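Lipoteichoic acid primase (Listeria monocytogenes, PDB 4UOP) belongs to the sulfatase-like family and has an extracellular catalytic domain with an alpha/beta fold and a bound magnesium ion. Local coordinates at residues Leu60-Leu65 with Val278-Gly283; Asn91-Ser96 with Pro318-Tyr323. All coordinates share one frame; numbering follows the deposited sequence.

In the fold
After helix 34-41 the chain forms strand 59-65, deep in the molecule, then passes through helix 84-89 into strand 94-100. A long excursion through strands 149-153 and 214-219 and helix 246-271 brings it back as strand 277-283 beside strand 59-65; contact 1 thereby closes a loop of more than 200 residues. Strand 319-322 follows and pairs with strand 94-100 in contact 2. Because 91-96 lies within the loop of contact 1 and 318-323 beyond it, the two closures cross. Strand 277-283 neighbours strand 319-322 antiparallel, so the order 59-65, 277-283, 319-322, 94-100 runs unbroken through one mixed sheet, with the contact centres about 10 Å apart.

Contact 1. Residues Leu60-Leu65 with Val278-Gly283; sequences LIIVQL and VVVFYG
I62 and Y282 meet across two parallel strands in the central sheet of this sulfatase-like fold. Five backbone hydrogen bonds stitch the strands in register, L60 beside V278 through L65 beside G283, and both strands end beside the magnesium ligands E66, D284 and H285. The beta-branched I61, I62, V63, V279 and V280 suit extended strands, and their side chains alternate between the two faces, apolar except where Q64 and the Y282 hydroxyl lie. On one face V63 CB reaches the F281 ring edge at CD1 (3.6 Å), while helix 246-271 packs against F281 and L65. On the other, Q64 CB lies 3.7 Å from Y282 CZ, CG is 3.6 Å from Y282 CE2, and CD approaches the phenol oxygen. With CG anti to the backbone N (chi1 -178°), Q64 crosses the tyrosine, its amide plane turned 69° from the ring, its CA over one ring face in a CH-pi contact. Y282 CG lies between the backbone N and the carbonyl carbon (chi1 65°), which turns the ring back over the partner strand; I62 CG2 touches its edge at CE1 (3.4 Å). Y282 OH donates to Q64 OE1 at 2.6 Å, in the carbonyl plane on a lone pair.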
loop_
_atom_site.group_PDB
_atom_site.type_symbol
_atom_site.label_atom_id
_atom_site.label_comp_id
_atom_site.label_asym_id
_atom_site.label_seq_id
_atom_site.Cartn_x
_atom_site.Cartn_y
_atom_site.Cartn_z
ATOM N N LEU B 60 1.350 -32.827 -6.556
ATOM C CA LEU B 60 1.906 -31.641 -5.889
ATOM C C LEU B 60 0.902 -31.152 -4.842
ATOM O O LEU B 60 -0.251 -30.847 -5.159
ATOM C CB LEU B 60 2.163 -30.530 -6.894
ATOM C CG LEU B 60 2.656 -29.178 -6.373
ATOM C CD1 LEU B 60 3.968 -29.329 -5.648
ATOM C CD2 LEU B 60 2.779 -28.211 -7.541
ATOM N N ILE B 61 1.346 -31.118 -3.603
ATOM C CA ILE B 61 0.572 -30.556 -2.499
ATOM C C ILE B 61 1.372 -29.402 -1.885
ATOM O O ILE B 61 2.533 -29.575 -1.472
ATOM C CB ILE B 61 0.273 -31.616 -1.450
ATOM C CG1 ILE B 61 -0.574 -32.736 -2.050
ATOM C CG2 ILE B 61 -0.407 -30.968 -0.243
ATOM C CD1 ILE B 61 -0.609 -33.995 -1.210
ATOM N N ILE B 62 0.776 -28.218 -1.829
ATOM C CA ILE B 62 1.440 -27.051 -1.271
ATOM C C ILE B 62 0.555 -26.472 -0.168
ATOM O O ILE B 62 -0.648 -26.247 -0.392
ATOM C CB ILE B 62 1.669 -25.976 -2.337
ATOM C CG1 ILE B 62 2.534 -26.547 -3.473
ATOM C CG2 ILE B 62 2.301 -24.746 -1.714
ATOM C CD1 ILE B 62 2.900 -25.533 -4.530
ATOM N N VAL B 63 1.132 -26.312 1.016
ATOM C CA VAL B 63 0.415 -25.745 2.153
ATOM C C VAL B 63 1.061 -24.412 2.546
ATOM O O VAL B 63 2.247 -24.355 2.850
ATOM C CB VAL B 63 0.383 -26.668 3.374
ATOM C CG1 VAL B 63 -0.487 -26.054 4.458
ATOM C CG2 VAL B 63 -0.120 -28.053 3.006
ATOM N N GLN B 64 0.255 -23.360 2.504
ATOM C CA GLN B 64 0.644 -22.017 2.884
ATOM C C GLN B 64 0.167 -21.791 4.314
ATOM O O GLN B 64 -1.039 -21.768 4.560
ATOM C CB GLN B 64 0.007 -20.995 1.963
ATOM C CG GLN B 64 0.428 -19.571 2.277
ATOM C CD GLN B 64 -0.093 -18.548 1.296
ATOM O OE1 GLN B 64 0.355 -18.470 0.134
ATOM N NE2 GLN B 64 -1.022 -17.728 1.755
ATOM N N LEU B 65 1.118 -21.643 5.219
ATOM C CA LEU B 65 0.855 -21.575 6.663
ATOM C C LEU B 65 0.785 -20.127 7.141
ATOM O O LEU B 65 1.782 -19.397 7.129
ATOM C CB LEU B 65 1.950 -22.332 7.402
ATOM C CG LEU B 65 2.053 -23.811 7.038
ATOM C CD1 LEU B 65 3.412 -24.343 7.460
ATOM C CD2 LEU B 65 0.934 -24.615 7.682
ATOM N N VAL B 278 5.134 -34.445 -4.472
ATOM C CA VAL B 278 5.975 -33.351 -4.019
ATOM C C VAL B 278 5.116 -32.586 -3.026
ATOM O O VAL B 278 3.953 -32.288 -3.306
ATOM C CB VAL B 278 6.365 -32.426 -5.179
ATOM C CG1 VAL B 278 7.151 -31.218 -4.689
ATOM C CG2 VAL B 278 7.162 -33.203 -6.224
ATOM N N VAL B 279 5.680 -32.296 -1.866
ATOM C CA VAL B 279 4.972 -31.524 -0.859
ATOM C C VAL B 279 5.838 -30.347 -0.418
ATOM O O VAL B 279 7.027 -30.520 -0.111
ATOM C CB VAL B 279 4.570 -32.393 0.340
ATOM C CG1 VAL B 279 3.774 -31.562 1.323
ATOM C CG2 VAL B 279 3.743 -33.593 -0.108
ATOM N N VAL B 280 5.250 -29.151 -0.454
ATOM C CA VAL B 280 5.915 -27.910 -0.093
ATOM C C VAL B 280 5.110 -27.243 1.030
ATOM O O VAL B 280 3.879 -27.144 0.929
ATOM C CB VAL B 280 5.979 -26.927 -1.270
ATOM C CG1 VAL B 280 6.780 -25.693 -0.904
ATOM C CG2 VAL B 280 6.565 -27.606 -2.496
ATOM N N PHE B 281 5.811 -26.800 2.066
ATOM C CA PHE B 281 5.206 -26.029 3.142
ATOM C C PHE B 281 5.954 -24.722 3.257
ATOM O O PHE B 281 7.182 -24.723 3.291
ATOM C CB PHE B 281 5.325 -26.750 4.485
ATOM C CG PHE B 281 4.766 -28.139 4.497
ATOM C CD1 PHE B 281 3.527 -28.412 3.950
ATOM C CD2 PHE B 281 5.463 -29.173 5.097
ATOM C CE1 PHE B 281 3.006 -29.693 3.966
ATOM C CE2 PHE B 281 4.944 -30.469 5.113
ATOM C CZ PHE B 281 3.716 -30.720 4.562
ATOM N N TYR B 282 5.235 -23.607 3.357
ATOM C CA TYR B 282 5.886 -22.316 3.604
ATOM C C TYR B 282 4.968 -21.399 4.387
ATOM O O TYR B 282 3.748 -21.495 4.269
ATOM C CB TYR B 282 6.299 -21.653 2.269
ATOM C CG TYR B 282 5.140 -21.264 1.392
ATOM C CD1 TYR B 282 4.525 -22.200 0.569
ATOM C CD2 TYR B 282 4.650 -19.966 1.389
ATOM C CE1 TYR B 282 3.445 -21.861 -0.223
ATOM C CE2 TYR B 282 3.570 -19.615 0.598
ATOM C CZ TYR B 282 2.971 -20.573 -0.198
ATOM O OH TYR B 282 1.889 -20.288 -0.988
ATOM N N GLY B 283 5.544 -20.496 5.171
ATOM C CA GLY B 283 4.742 -19.466 5.854
ATOM C C GLY B 283 4.433 -18.354 4.875
ATOM O O GLY B 283 5.283 -18.025 4.049
#

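Contact 2. Residues Asn91-Ser96 with Pro318-Tyr323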
loop_
_atom_site.group_PDB
_atom_site.type_symbol
_atom_site.label_atom_id
_atom_site.label_comp_id
_atom_site.label_asym_id
_atom_site.label_seq_id
_atom_site.Cartn_x
_atom_site.Cartn_y
_atom_site.Cartn_z
ATOM N N ASN B 91 14.760 -33.470 9.209
ATOM C CA ASN B 91 15.532 -34.682 8.911
ATOM C C ASN B 91 15.180 -35.353 7.599
ATOM O O ASN B 91 15.946 -36.181 7.116
ATOM C CB ASN B 91 15.360 -35.724 10.025
ATOM C CG ASN B 91 16.109 -35.355 11.285
ATOM O OD1 ASN B 91 17.125 -34.662 11.238
ATOM N ND2 ASN B 91 15.603 -35.810 12.430
ATOM N N GLU B 92 14.015 -35.046 7.039
ATOM C CA GLU B 92 13.547 -35.761 5.848
ATOM C C GLU B 92 13.149 -34.857 4.681
ATOM O O GLU B 92 12.527 -35.325 3.734
ATOM C CB GLU B 92 12.387 -36.690 6.218
ATOM C CG GLU B 92 11.163 -35.999 6.784
ATOM C CD GLU B 92 10.021 -36.968 7.076
ATOM O OE1 GLU B 92 9.419 -37.519 6.132
ATOM O OE2 GLU B 92 9.702 -37.166 8.263
ATOM N N THR B 93 13.516 -33.581 4.732
ATOM C CA THR B 93 13.200 -32.655 3.639
ATOM C C THR B 93 14.402 -31.807 3.270
ATOM O O THR B 93 15.418 -31.788 3.971
ATOM C CB THR B 93 12.079 -31.674 4.055
ATOM O OG1 THR B 93 12.512 -30.918 5.186
ATOM C CG2 THR B 93 10.825 -32.409 4.389
ATOM N N MET B 94 14.283 -31.102 2.158
ATOM C CA MET B 94 15.133 -29.961 1.900
ATOM C C MET B 94 14.398 -28.751 2.501
ATOM O O MET B 94 13.210 -28.530 2.223
ATOM C CB MET B 94 15.361 -29.778 0.411
ATOM C CG MET B 94 16.243 -30.863 -0.207
ATOM S SD MET B 94 16.333 -30.639 -1.986
ATOM C CE MET B 94 17.400 -32.006 -2.458
ATOM N N TYR B 95 15.088 -28.000 3.334
ATOM C CA TYR B 95 14.468 -26.869 4.010
ATOM C C TYR B 95 15.423 -25.694 4.007
ATOM O O TYR B 95 16.627 -25.856 3.771
ATOM C CB TYR B 95 14.051 -27.258 5.434
ATOM C CG TYR B 95 15.209 -27.508 6.364
ATOM C CD1 TYR B 95 15.840 -28.745 6.410
ATOM C CD2 TYR B 95 15.711 -26.480 7.157
ATOM C CE1 TYR B 95 16.924 -28.962 7.254
ATOM C CE2 TYR B 95 16.788 -26.676 7.991
ATOM C CZ TYR B 95 17.387 -27.918 8.045
ATOM O OH TYR B 95 18.454 -28.078 8.885
ATOM N N SER B 96 14.877 -24.508 4.246
ATOM C CA SER B 96 15.663 -23.289 4.212
ATOM C C SER B 96 15.520 -22.461 5.461
ATOM O O SER B 96 14.417 -22.270 5.962
ATOM C CB SER B 96 15.249 -22.424 3.040
ATOM O OG SER B 96 15.938 -21.196 3.070
ATOM N N PRO B 318 9.310 -20.030 7.182
ATOM C CA PRO B 318 9.759 -21.405 6.984
ATOM C C PRO B 318 9.481 -21.900 5.561
ATOM O O PRO B 318 8.532 -21.437 4.913
ATOM C CB PRO B 318 8.958 -22.192 8.012
ATOM C CG PRO B 318 7.721 -21.359 8.237
ATOM C CD PRO B 318 8.174 -19.944 8.121
ATOM N N PHE B 319 10.322 -22.820 5.105
ATOM C CA PHE B 319 10.215 -23.433 3.792
ATOM C C PHE B 319 10.726 -24.860 3.864
ATOM O O PHE B 319 11.872 -25.091 4.263
ATOM C CB PHE B 319 11.011 -22.650 2.754
ATOM C CG PHE B 319 10.970 -23.255 1.379
ATOM C CD1 PHE B 319 9.890 -23.038 0.543
ATOM C CD2 PHE B 319 11.991 -24.085 0.941
ATOM C CE1 PHE B 319 9.843 -23.611 -0.720
ATOM C CE2 PHE B 319 11.941 -24.667 -0.310
ATOM C CZ PHE B 319 10.868 -24.437 -1.143
ATOM N N PHE B 320 9.870 -25.804 3.503
ATOM C CA PHE B 320 10.188 -27.228 3.539
ATOM C C PHE B 320 9.723 -27.859 2.248
ATOM O O PHE B 320 8.612 -27.587 1.770
ATOM C CB PHE B 320 9.492 -27.920 4.724
ATOM C CG PHE B 320 9.985 -27.471 6.064
ATOM C CD1 PHE B 320 9.536 -26.289 6.620
ATOM C CD2 PHE B 320 10.912 -28.228 6.773
ATOM C CE1 PHE B 320 10.013 -25.861 7.853
ATOM C CE2 PHE B 320 11.373 -27.819 8.009
ATOM C CZ PHE B 320 10.943 -26.621 8.540
ATOM N N LEU B 321 10.564 -28.715 1.681
ATOM C CA LEU B 321 10.243 -29.402 0.458
ATOM C C LEU B 321 10.533 -30.884 0.585
ATOM O O LEU B 321 11.632 -31.288 0.986
ATOM C CB LEU B 321 11.027 -28.809 -0.714
ATOM C CG LEU B 321 10.639 -29.484 -2.045
ATOM C CD1 LEU B 321 10.209 -28.484 -3.111
ATOM C CD2 LEU B 321 11.795 -30.333 -2.526
ATOM N N HIS B 322 9.532 -31.679 0.236
ATOM C CA HIS B 322 9.630 -33.133 0.215
ATOM C C HIS B 322 9.374 -33.616 -1.202
ATOM O O HIS B 322 8.521 -33.068 -1.905
ATOM C CB HIS B 322 8.595 -33.735 1.169
ATOM C CG HIS B 322 8.125 -35.112 0.788
ATOM N ND1 HIS B 322 8.795 -36.257 1.165
ATOM C CD2 HIS B 322 7.054 -35.524 0.069
ATOM C CE1 HIS B 322 8.168 -37.313 0.678
ATOM N NE2 HIS B 322 7.107 -36.897 0.010
ATOM N N TYR B 323 10.118 -34.632 -1.629
ATOM C CA TYR B 323 9.712 -35.395 -2.807
ATOM C C TYR B 323 10.116 -36.843 -2.637
ATOM O O TYR B 323 11.101 -37.130 -1.941
ATOM C CB TYR B 323 10.245 -34.784 -4.113
ATOM C CG TYR B 323 11.744 -34.789 -4.290
ATOM C CD1 TYR B 323 12.404 -35.886 -4.845
ATOM C CD2 TYR B 323 12.502 -33.676 -3.952
ATOM C CE1 TYR B 323 13.788 -35.876 -5.028
ATOM C CE2 TYR B 323 13.877 -33.658 -4.127
ATOM C CZ TYR B 323 14.515 -34.752 -4.671
ATOM O OH TYR B 323 15.885 -34.711 -4.826
HETATM O O HOH W 1 11.574 -35.701 1.074
HETATM O O HOH W 2 12.284 -23.543 7.158
#
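An antiparallel strand pair extends the central sheet, with M94 facing L321 as a hydrogen-bonded pair and Y95 facing F320 as a non-hydrogen-bonded one. M94 N donates to L321 O at 2.9 Å, and L321 N returns a bond to M94 O at 2.7 Å. Just before the strand, T93 brings CB to 3.1 Å from L321 O. Its OG1 lies in the plane of the F320 ring, 3.5 Å from CD2, and is hydrogen-bonded to L89 O, which lets a threonine hydroxyl sit among apolar groups. Y95 CB comes equally close to F320 CD2, but beyond it the two rings, 22° from parallel, barely overlap. F320 also packs on L86 and L89 of helix 84-89. On the other face the extended M94 chain carries CE to the edge of the Y323 ring, 3.9 Å from OH, a reach that suits flexible methionine. Water 1 accepts a bond from Y323 N, donates to E92 O and also bonds H322 ND1, while H322 NE2 is hydrogen-bonded to W274 O; water 2 links F319 N with S96 O. Largely buried aromatic and aliphatic groups supply the packing, while water bridges supplement the direct backbone bonds at both ends of the pair.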